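Side-chain contacts in tetratricopeptide TPR_2 repeat protein (Thermobaculum terrenum, PDB 5DJS), which is of unknown function but combines tetratricopeptide repeats with a family 41 glycosyltransferase-type GT-B region that holds uridine-5'-diphosphate in the model: residues Ala413-Leu417 with Pro418-Cys422; Ser462-Gln465 with Glu466-Ile469; Thr448-Leu451 with Leu452-Gly456; Thr401-Leu404 with Ala405-Asn408. The protein carries 1 engineered substitution. All coordinates share one frame; numbering follows the deposited sequence.

Contact 1 of 4, residues Ala413-Leu417 with Pro418-Cys422; sequences ALDTL and PYSGC. With UDP (uridine-5'-diphosphate), chain E.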
# COMPACT_ATOMS: atom_id res chain seq x y z
N ALA A 413 13.51 -4.30 15.01
CA ALA A 413 12.84 -3.49 13.98
C ALA A 413 11.93 -2.45 14.62
O ALA A 413 11.25 -2.73 15.61
CB ALA A 413 12.05 -4.37 13.05
N LEU A 414 11.92 -1.25 14.04
CA LEU A 414 11.07 -0.16 14.52
C LEU A 414 10.00 0.14 13.48
O LEU A 414 10.31 0.27 12.30
CB LEU A 414 11.90 1.10 14.78
CG LEU A 414 13.02 0.96 15.81
CD1 LEU A 414 13.88 2.21 15.84
CD2 LEU A 414 12.45 0.67 17.19
N ASP A 415 8.75 0.23 13.93
CA ASP A 415 7.61 0.48 13.04
C ASP A 415 7.28 1.96 13.01
O ASP A 415 7.53 2.67 13.98
CB ASP A 415 6.40 -0.31 13.52
CG ASP A 415 5.16 -0.12 12.66
OD1 ASP A 415 5.29 -0.14 11.42
OD2 ASP A 415 4.05 0.07 13.24
N THR A 416 6.71 2.41 11.90
CA THR A 416 6.38 3.83 11.71
C THR A 416 5.04 4.23 12.33
O THR A 416 4.17 3.40 12.61
CB THR A 416 6.38 4.20 10.22
OG1 THR A 416 5.58 3.25 9.50
CG2 THR A 416 7.79 4.17 9.67
N LEU A 417 4.90 5.54 12.54
CA LEU A 417 3.65 6.16 12.94
C LEU A 417 3.52 7.51 12.20
O LEU A 417 4.54 8.07 11.77
CB LEU A 417 3.61 6.37 14.46
CG LEU A 417 4.80 7.10 15.10
CD1 LEU A 417 4.39 8.30 15.94
CD2 LEU A 417 5.62 6.13 15.93
N PRO A 418 2.31 8.04 12.01
CA PRO A 418 1.03 7.40 12.37
C PRO A 418 0.54 6.31 11.40
O PRO A 418 -0.46 5.64 11.70
CB PRO A 418 0.04 8.58 12.34
CG PRO A 418 0.63 9.52 11.34
CD PRO A 418 2.12 9.42 11.53
N TYR A 419 1.22 6.15 10.26
CA TYR A 419 0.90 5.11 9.29
C TYR A 419 1.81 3.90 9.63
O TYR A 419 3.02 3.88 9.31
CB TYR A 419 1.13 5.63 7.86
CG TYR A 419 0.59 4.82 6.69
CD1 TYR A 419 0.86 3.45 6.55
CD2 TYR A 419 -0.13 5.43 5.66
CE1 TYR A 419 0.41 2.72 5.44
CE2 TYR A 419 -0.59 4.71 4.55
CZ TYR A 419 -0.31 3.35 4.45
OH TYR A 419 -0.75 2.60 3.38
N SER A 420 1.21 2.89 10.25
CA SER A 420 1.92 1.68 10.63
C SER A 420 2.20 0.81 9.42
O SER A 420 1.34 0.68 8.53
CB SER A 420 1.14 0.84 11.63
OG SER A 420 1.76 -0.42 11.79
N GLY A 421 3.38 0.21 9.40
CA GLY A 421 3.75 -0.72 8.36
C GLY A 421 2.97 -2.01 8.50
O GLY A 421 2.19 -2.18 9.44
N CYS A 422 3.15 -2.92 7.56
CA CYS A 422 2.41 -4.16 7.56
C CYS A 422 3.27 -5.29 7.06
O CYS A 422 3.68 -6.15 7.83
CB CYS A 422 1.14 -4.03 6.72
SG CYS A 422 0.19 -5.56 6.58
N1 UDP E . 10.69 -4.08 -0.74
C2 UDP E . 11.80 -4.39 -1.59
N3 UDP E . 12.90 -3.62 -1.56
C4 UDP E . 12.98 -2.56 -0.73
C5 UDP E . 11.93 -2.23 0.11
C6 UDP E . 10.78 -3.02 0.09
O2 UDP E . 11.77 -5.37 -2.38
O4 UDP E . 14.01 -1.86 -0.72
C1' UDP E . 9.48 -4.93 -0.76
C2' UDP E . 9.31 -5.61 0.58
O2' UDP E . 8.98 -6.97 0.32
C3' UDP E . 8.23 -4.80 1.28
C4' UDP E . 7.43 -4.14 0.16
O4' UDP E . 8.27 -4.19 -1.00
O3' UDP E . 7.40 -5.61 2.11
C5' UDP E . 7.01 -2.69 0.40
O5' UDP E . 6.70 -2.40 1.76
PA UDP E . 6.56 -0.86 2.23
O1A UDP E . 5.44 -0.26 1.43
O2A UDP E . 7.94 -0.25 2.19
O3A UDP E . 6.13 -0.87 3.80
PB UDP E . 4.84 -1.65 4.39
O1B UDP E . 4.90 -3.04 3.83
O2B UDP E . 5.09 -1.65 5.86
O3B UDP E . 3.66 -0.83 3.95
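Asp415 holds Gly421 and Ser420 through its two carboxylate oxygens. Gly421 N donates to Asp415 OD1 over 2.8 Å, on the syn lone pair, with 151° at the hydrogen. Ser420 OG lies 2.8 Å from Asp415 OD2, while Gly421 O is also within reach of its single proton. A chi1 of 180° swings CG away from the amide nitrogen of Asp415 and carries the carboxylate across the bend to meet these groups. Thr448 OG1 bonds to both Asp415 OD2 and Ser420 OG, so a second-shell threonine ties the pair to the helix 447-454. Nearer the turn, Thr416 OG1 donates to Tyr419 O at 2.6 Å, in the carbonyl plane, with a C=O...donor angle of 157°.

Weaker contacts complete the bend. Ser420 CA approaches Thr416 O at 3.5 Å in a CA-H...O contact. The peptide between Leu417 and Pro418 is cis, consistent with the sharp bend that brings Thr416 CA and Ser420 CA to 5.1 Å from each other.

The ligand contact is made by the backbone: Cys422 N donates to UDP O2B, an oxygen of the beta phosphate, at 2.9 Å. Cys422 is also the N-cap of helix 423-430, so the phosphate sits at that helix's start.

In the fold, this loop links strand 412-414 to helix 423-430. Asp415 lies against strand 435-438, while the Leu417 side chain packs against helices 344-356 and 465-477.

Contact 2 of 4, residues Ser462-Gln465 with Glu466-Ile469; sequences SRTQ and EEYI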
# COMPACT_ATOMS: atom_id res chain seq x y z
N SER A 462 3.23 -0.65 22.18
CA SER A 462 3.05 0.52 23.04
C SER A 462 1.70 1.17 22.76
O SER A 462 1.21 1.11 21.65
CB SER A 462 4.17 1.52 22.82
OG SER A 462 4.28 1.86 21.45
N ARG A 463 1.12 1.76 23.80
CA ARG A 463 -0.09 2.58 23.68
C ARG A 463 0.24 4.08 23.76
O ARG A 463 -0.65 4.90 23.55
CB ARG A 463 -1.11 2.22 24.79
CG ARG A 463 -1.38 0.72 24.97
CD ARG A 463 -1.27 0.30 26.43
NE ARG A 463 -1.13 -1.15 26.59
CZ ARG A 463 -2.13 -2.02 26.77
NH1 ARG A 463 -3.41 -1.63 26.83
NH2 ARG A 463 -1.85 -3.32 26.90
N THR A 464 1.48 4.43 24.09
CA THR A 464 1.96 5.83 24.09
C THR A 464 3.35 5.93 23.50
O THR A 464 4.10 4.95 23.43
CB THR A 464 2.03 6.42 25.51
OG1 THR A 464 2.95 5.67 26.30
CG2 THR A 464 0.67 6.42 26.18
N GLN A 465 3.71 7.14 23.09
CA GLN A 465 4.98 7.38 22.43
C GLN A 465 6.16 7.19 23.37
O GLN A 465 7.22 6.72 22.94
CB GLN A 465 5.02 8.77 21.80
CG GLN A 465 4.06 8.95 20.63
CD GLN A 465 4.24 10.25 19.88
OE1 GLN A 465 5.12 11.06 20.20
NE2 GLN A 465 3.40 10.47 18.86
N GLU A 466 6.00 7.54 24.64
CA GLU A 466 7.09 7.34 25.60
C GLU A 466 7.22 5.85 25.97
O GLU A 466 8.32 5.39 26.30
CB GLU A 466 6.96 8.28 26.81
CG GLU A 466 6.25 7.72 28.04
CD GLU A 466 5.88 8.79 29.06
OE1 GLU A 466 5.46 8.42 30.17
OE2 GLU A 466 6.01 9.99 28.75
N GLU A 467 6.11 5.10 25.90
CA GLU A 467 6.14 3.64 26.07
C GLU A 467 6.82 2.96 24.87
O GLU A 467 7.46 1.92 25.03
CB GLU A 467 4.72 3.10 26.28
CG GLU A 467 4.65 1.61 26.62
CD GLU A 467 3.24 1.11 26.93
OE1 GLU A 467 2.28 1.92 26.94
OE2 GLU A 467 3.10 -0.11 27.17
N TYR A 468 6.64 3.53 23.68
CA TYR A 468 7.33 3.07 22.46
C TYR A 468 8.83 3.10 22.68
O TYR A 468 9.51 2.11 22.40
CB TYR A 468 6.94 3.97 21.28
CG TYR A 468 7.56 3.66 19.92
CD1 TYR A 468 8.87 4.04 19.60
CD2 TYR A 468 6.81 3.05 18.92
CE1 TYR A 468 9.41 3.79 18.35
CE2 TYR A 468 7.34 2.79 17.66
CZ TYR A 468 8.63 3.16 17.38
OH TYR A 468 9.15 2.89 16.14
N ILE A 469 9.33 4.22 23.19
CA ILE A 469 10.76 4.41 23.48
C ILE A 469 11.24 3.36 24.48
O ILE A 469 12.22 2.65 24.21
CB ILE A 469 11.06 5.84 24.02
CG1 ILE A 469 10.80 6.90 22.94
CG2 ILE A 469 12.51 5.96 24.48
CD1 ILE A 469 10.64 8.31 23.47
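Ser462 packs closely against Tyr468, where the last residue of strand 461-462 meets the first turn of helix 465-477. Ser462 CB comes to 3.3 Å from Tyr468 N, and OG lies at the edge of the Tyr468 ring, near its plane, 3.4 Å from Tyr468 CB. On this buried side the polar ends have partners elsewhere in the fold: Ser462 OG bonds to Thr437 O, and Tyr468 OH to Asp415 O and Trp350 NE1. With chi1 at 180°, Tyr468 turns its ring inward, between strand 435-438 and helix 344-356.

The helix start supplies the middle of the contact. Thr464 is the N-cap: Glu467 N donates to its OG1 at 3.2 Å, the two side chains crossing at about a right angle. Tyr468 N reaches Thr464 O at 2.9 Å, opening the regular backbone bonding.

The outer side is looser. Glu467 runs extended back past the cap, where OE1 takes only a weak, though fairly straight, bond from Arg463 N at 3.4 Å. The Arg463 and Glu467 side chains run side by side, with OE2 at the guanidinium edge and the planes 5° apart, yet Arg463 NE stays 4.4 Å from Glu467 OE2, beyond salt-bridge range.

Chemically, Thr464 OG1 supplies an acceptor to an amide of the first helical turn, as an N-cap does, whereas the Arg463-Glu467 attraction is probably softened by solvent at this exposed edge.

Contact 3 of 4, residues Thr448-Leu451 with Leu452-Gly456; sequences TSSL and LRWAG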
# COMPACT_ATOMS: atom_id res chain seq x y z
N THR A 448 0.45 -3.35 12.43
CA THR A 448 1.46 -4.08 13.19
C THR A 448 0.99 -4.38 14.61
O THR A 448 1.23 -5.48 15.11
CB THR A 448 2.78 -3.30 13.28
OG1 THR A 448 2.51 -1.96 13.72
CG2 THR A 448 3.42 -3.24 11.99
N SER A 449 0.34 -3.42 15.26
CA SER A 449 -0.21 -3.66 16.59
C SER A 449 -1.03 -4.97 16.56
O SER A 449 -0.84 -5.82 17.42
CB SER A 449 -1.04 -2.47 17.11
OG SER A 449 -2.34 -2.46 16.56
N SER A 450 -1.89 -5.13 15.55
CA SER A 450 -2.72 -6.33 15.39
C SER A 450 -1.86 -7.58 15.19
O SER A 450 -1.98 -8.54 15.96
CB SER A 450 -3.69 -6.16 14.22
OG SER A 450 -4.49 -7.32 14.03
N LEU A 451 -1.01 -7.55 14.17
CA LEU A 451 -0.09 -8.66 13.85
C LEU A 451 0.59 -9.18 15.11
O LEU A 451 0.52 -10.37 15.41
CB LEU A 451 0.99 -8.21 12.84
CG LEU A 451 1.74 -9.23 11.95
CD1 LEU A 451 3.17 -8.77 11.71
CD2 LEU A 451 1.76 -10.65 12.48
N LEU A 452 1.22 -8.27 15.84
CA LEU A 452 1.96 -8.61 17.06
C LEU A 452 1.06 -9.22 18.15
O LEU A 452 1.43 -10.23 18.77
CB LEU A 452 2.69 -7.37 17.60
CG LEU A 452 3.84 -6.80 16.74
CD1 LEU A 452 4.35 -5.52 17.37
CD2 LEU A 452 4.98 -7.78 16.56
N ARG A 453 -0.12 -8.64 18.38
CA ARG A 453 -1.07 -9.19 19.34
C ARG A 453 -1.49 -10.63 18.98
O ARG A 453 -1.45 -11.52 19.83
CB ARG A 453 -2.30 -8.30 19.47
CG ARG A 453 -2.06 -7.00 20.22
CD ARG A 453 -3.37 -6.34 20.66
NE ARG A 453 -3.15 -5.09 21.38
CZ ARG A 453 -2.72 -4.98 22.65
NH1 ARG A 453 -2.44 -6.05 23.40
NH2 ARG A 453 -2.57 -3.76 23.18
N TRP A 454 -1.84 -10.85 17.72
CA TRP A 454 -2.22 -12.19 17.23
C TRP A 454 -1.07 -13.22 17.24
O TRP A 454 -1.34 -14.41 17.27
CB TRP A 454 -2.79 -12.13 15.81
CG TRP A 454 -4.14 -11.48 15.71
CD1 TRP A 454 -4.45 -10.36 15.00
CD2 TRP A 454 -5.35 -11.91 16.34
NE1 TRP A 454 -5.79 -10.07 15.14
CE2 TRP A 454 -6.37 -11.00 15.96
CE3 TRP A 454 -5.68 -12.97 17.20
CZ2 TRP A 454 -7.69 -11.12 16.40
CZ3 TRP A 454 -7.00 -13.09 17.64
CH2 TRP A 454 -7.99 -12.17 17.24
N ALA A 455 0.18 -12.76 17.21
CA ALA A 455 1.34 -13.65 17.25
C ALA A 455 1.94 -13.82 18.67
O ALA A 455 3.05 -14.34 18.81
CB ALA A 455 2.40 -13.15 16.27
N GLY A 456 1.22 -13.39 19.70
CA GLY A 456 1.68 -13.53 21.09
C GLY A 456 2.57 -12.41 21.61
O GLY A 456 2.82 -12.35 22.81
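Ser450 OG and Trp454 NE1, one helical turn apart, bond to the two different oxygens of a single carboxylate: OD2 and OD1 of Asp285, a residue from the other sheet of the GT-B fold. The helix that presents them, 447-454, crosses between strands 435-438 and 461-462 in a beta-alpha-beta unit and closes in a Schellman motif. Ser450 OG is anti to the backbone N (chi1 179°), which sets it at the edge of the indole, near the ring plane and 3.2 Å from Trp454 CD1.

The backbone evidence separates a regular turn from its end. Leu452 N meets Thr448 O at 2.9 Å and Trp454 N meets Ser450 O at 2.9 Å, both nearly straight (175° at each hydrogen). Ala455 N to Leu451 O is weak, bent to 132°. Gly456, with positive phi, is the C-prime residue.

Arg453 extends from CG to NE to a salt bridge with Glu439. Its CG passes 3.3 Å from Ser449 O. Leu451 and Leu452 touch Leu429 of helix 423-430. In the Schellman motif Leu457 N bonds to Leu452 O, and Gly456 N donates to Arg453 O at 3.3 Å.

Contact 4 of 4, residues Thr401-Leu404 with Ala405-Asn408; sequences TDLL and ATYN. With UDP (uridine-5'-diphosphate), chain E.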
# COMPACT_ATOMS: atom_id res chain seq x y z
N THR A 401 14.33 -11.24 -1.56
CA THR A 401 15.14 -12.15 -0.72
C THR A 401 16.43 -11.51 -0.21
O THR A 401 16.89 -11.85 0.88
CB THR A 401 15.50 -13.47 -1.43
OG1 THR A 401 16.15 -13.19 -2.67
CG2 THR A 401 14.26 -14.34 -1.67
N ASP A 402 17.03 -10.62 -1.01
CA ASP A 402 18.18 -9.84 -0.56
C ASP A 402 17.81 -8.95 0.64
O ASP A 402 18.61 -8.80 1.56
CB ASP A 402 18.77 -8.98 -1.69
CG ASP A 402 19.50 -9.82 -2.76
OD1 ASP A 402 19.34 -11.06 -2.77
OD2 ASP A 402 20.22 -9.24 -3.59
N LEU A 403 16.61 -8.37 0.62
CA LEU A 403 16.14 -7.52 1.72
C LEU A 403 15.82 -8.34 2.96
O LEU A 403 16.20 -7.96 4.08
CB LEU A 403 14.90 -6.71 1.32
CG LEU A 403 14.33 -5.75 2.38
CD1 LEU A 403 15.00 -4.38 2.35
CD2 LEU A 403 12.82 -5.62 2.23
N LEU A 404 15.10 -9.44 2.78
CA LEU A 404 14.88 -10.40 3.86
C LEU A 404 16.20 -10.81 4.56
O LEU A 404 16.29 -10.85 5.79
CB LEU A 404 14.15 -11.65 3.33
CG LEU A 404 12.62 -11.83 3.41
CD1 LEU A 404 11.87 -10.61 3.92
CD2 LEU A 404 12.07 -12.28 2.06
N ALA A 405 17.22 -11.10 3.75
CA ALA A 405 18.53 -11.52 4.26
C ALA A 405 19.20 -10.46 5.14
O ALA A 405 19.89 -10.83 6.09
CB ALA A 405 19.46 -11.92 3.11
N THR A 406 18.99 -9.16 4.87
CA THR A 406 19.59 -8.08 5.69
C THR A 406 18.93 -7.90 7.06
O THR A 406 19.41 -7.12 7.87
CB THR A 406 19.62 -6.69 4.99
OG1 THR A 406 18.28 -6.21 4.79
CG2 THR A 406 20.38 -6.73 3.66
N TYR A 407 17.82 -8.58 7.32
CA TYR A 407 17.29 -8.66 8.69
C TYR A 407 18.20 -9.43 9.65
O TYR A 407 18.15 -9.20 10.87
CB TYR A 407 15.89 -9.27 8.73
CG TYR A 407 14.78 -8.28 8.49
CD1 TYR A 407 14.41 -7.36 9.47
CD2 TYR A 407 14.07 -8.26 7.28
CE1 TYR A 407 13.38 -6.46 9.26
CE2 TYR A 407 13.04 -7.36 7.06
CZ TYR A 407 12.70 -6.47 8.06
OH TYR A 407 11.68 -5.57 7.85
N ASN A 408 19.02 -10.33 9.11
CA ASN A 408 20.04 -11.04 9.90
C ASN A 408 21.02 -10.11 10.60
O ASN A 408 21.50 -10.44 11.69
CB ASN A 408 20.83 -12.03 9.03
CG ASN A 408 20.04 -13.28 8.69
OD1 ASN A 408 19.23 -13.74 9.49
ND2 ASN A 408 20.31 -13.86 7.52
N1 UDP E . 10.69 -4.08 -0.74
C2 UDP E . 11.80 -4.39 -1.59
N3 UDP E . 12.90 -3.62 -1.56
C4 UDP E . 12.98 -2.56 -0.73
C5 UDP E . 11.93 -2.23 0.11
C6 UDP E . 10.78 -3.02 0.09
O2 UDP E . 11.77 -5.37 -2.38
O4 UDP E . 14.01 -1.86 -0.72
C1' UDP E . 9.48 -4.93 -0.76
C2' UDP E . 9.31 -5.61 0.58
O2' UDP E . 8.98 -6.97 0.32
C3' UDP E . 8.23 -4.80 1.28
C4' UDP E . 7.43 -4.14 0.16
O4' UDP E . 8.27 -4.19 -1.00
O3' UDP E . 7.40 -5.61 2.11
C5' UDP E . 7.01 -2.69 0.40
O5' UDP E . 6.70 -2.40 1.76
PA UDP E . 6.56 -0.86 2.23
O1A UDP E . 5.44 -0.26 1.43
O2A UDP E . 7.94 -0.25 2.19
O3A UDP E . 6.13 -0.87 3.80
PB UDP E . 4.84 -1.65 4.39
O1B UDP E . 4.90 -3.04 3.83
O2B UDP E . 5.09 -1.65 5.86
O3B UDP E . 3.66 -0.83 3.95
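The uridine-5'-diphosphate pocket has one wall on the short helix 400-405, and the turn from Leu403 to Tyr407 joins that wall to the chain leading toward strand 412-414. Leu403 makes the ligand contact. Its chi1 of -179° places the branch point opposite the amide nitrogen, and both methyls lie over the same face of the uracil: CD2 is 3.9 Å from UDP C6 and equally 3.9 Å from UDP C2' of the ribose, and CD1 is 4.1 Å from UDP C4. Ile365 and Met398, also pocket residues, touch the same side chain.

Behind it, Leu403 O meets Thr406 twice. Thr406 OG1 donates at 2.8 Å, tilted 17° from the carbonyl plane, while Thr406 N adds a weak bond at 3.1 Å. The hydroxyl can fold back onto this carbonyl because it stands between the backbone N and the carbonyl carbon; CG2 is left beside Asp402 O.

The backbone bonds change span here. Ala405 N still reaches four residues back, to Thr401 O at 3.0 Å, but Tyr407 N goes three back to Leu404 O at 3.1 Å, coming from above that carbonyl's plane, 57° out of it. Leu404 O also lies in the plane of the Tyr407 ring, at its edge, 3.7 Å from CD2. Farther out, the ring meets Phe336, another residue of the pocket.

The chemistry divides accordingly: Leu403 offers the base and ribose only aliphatic carbon, a van der Waals contact, while the hydroxyl bond of Thr406 satisfies the Leu403 carbonyl where regular amide bonding weakens.

All four contacts lie in the second GT-B half, within the family 41 range, and run along the chain in the order 4, 1, 3, 2. Contacts 1, 2 and 3 cluster, with centres 13 to 16 Å apart, around strands 412-414, 435-438 and 461-462 of one parallel sheet. Contact 1 touches both others, whereas contacts 2 and 3 meet where Arg463 NH2 and Arg453 NH2, of like charge, lie 3.8 Å apart. Contact 4 stands aside, its centre 18 Å from that of contact 1 and 27 Å from that of contact 2. Contacts 1 and 4 nevertheless share the ligand: one meets its diphosphate, the other its base and ribose.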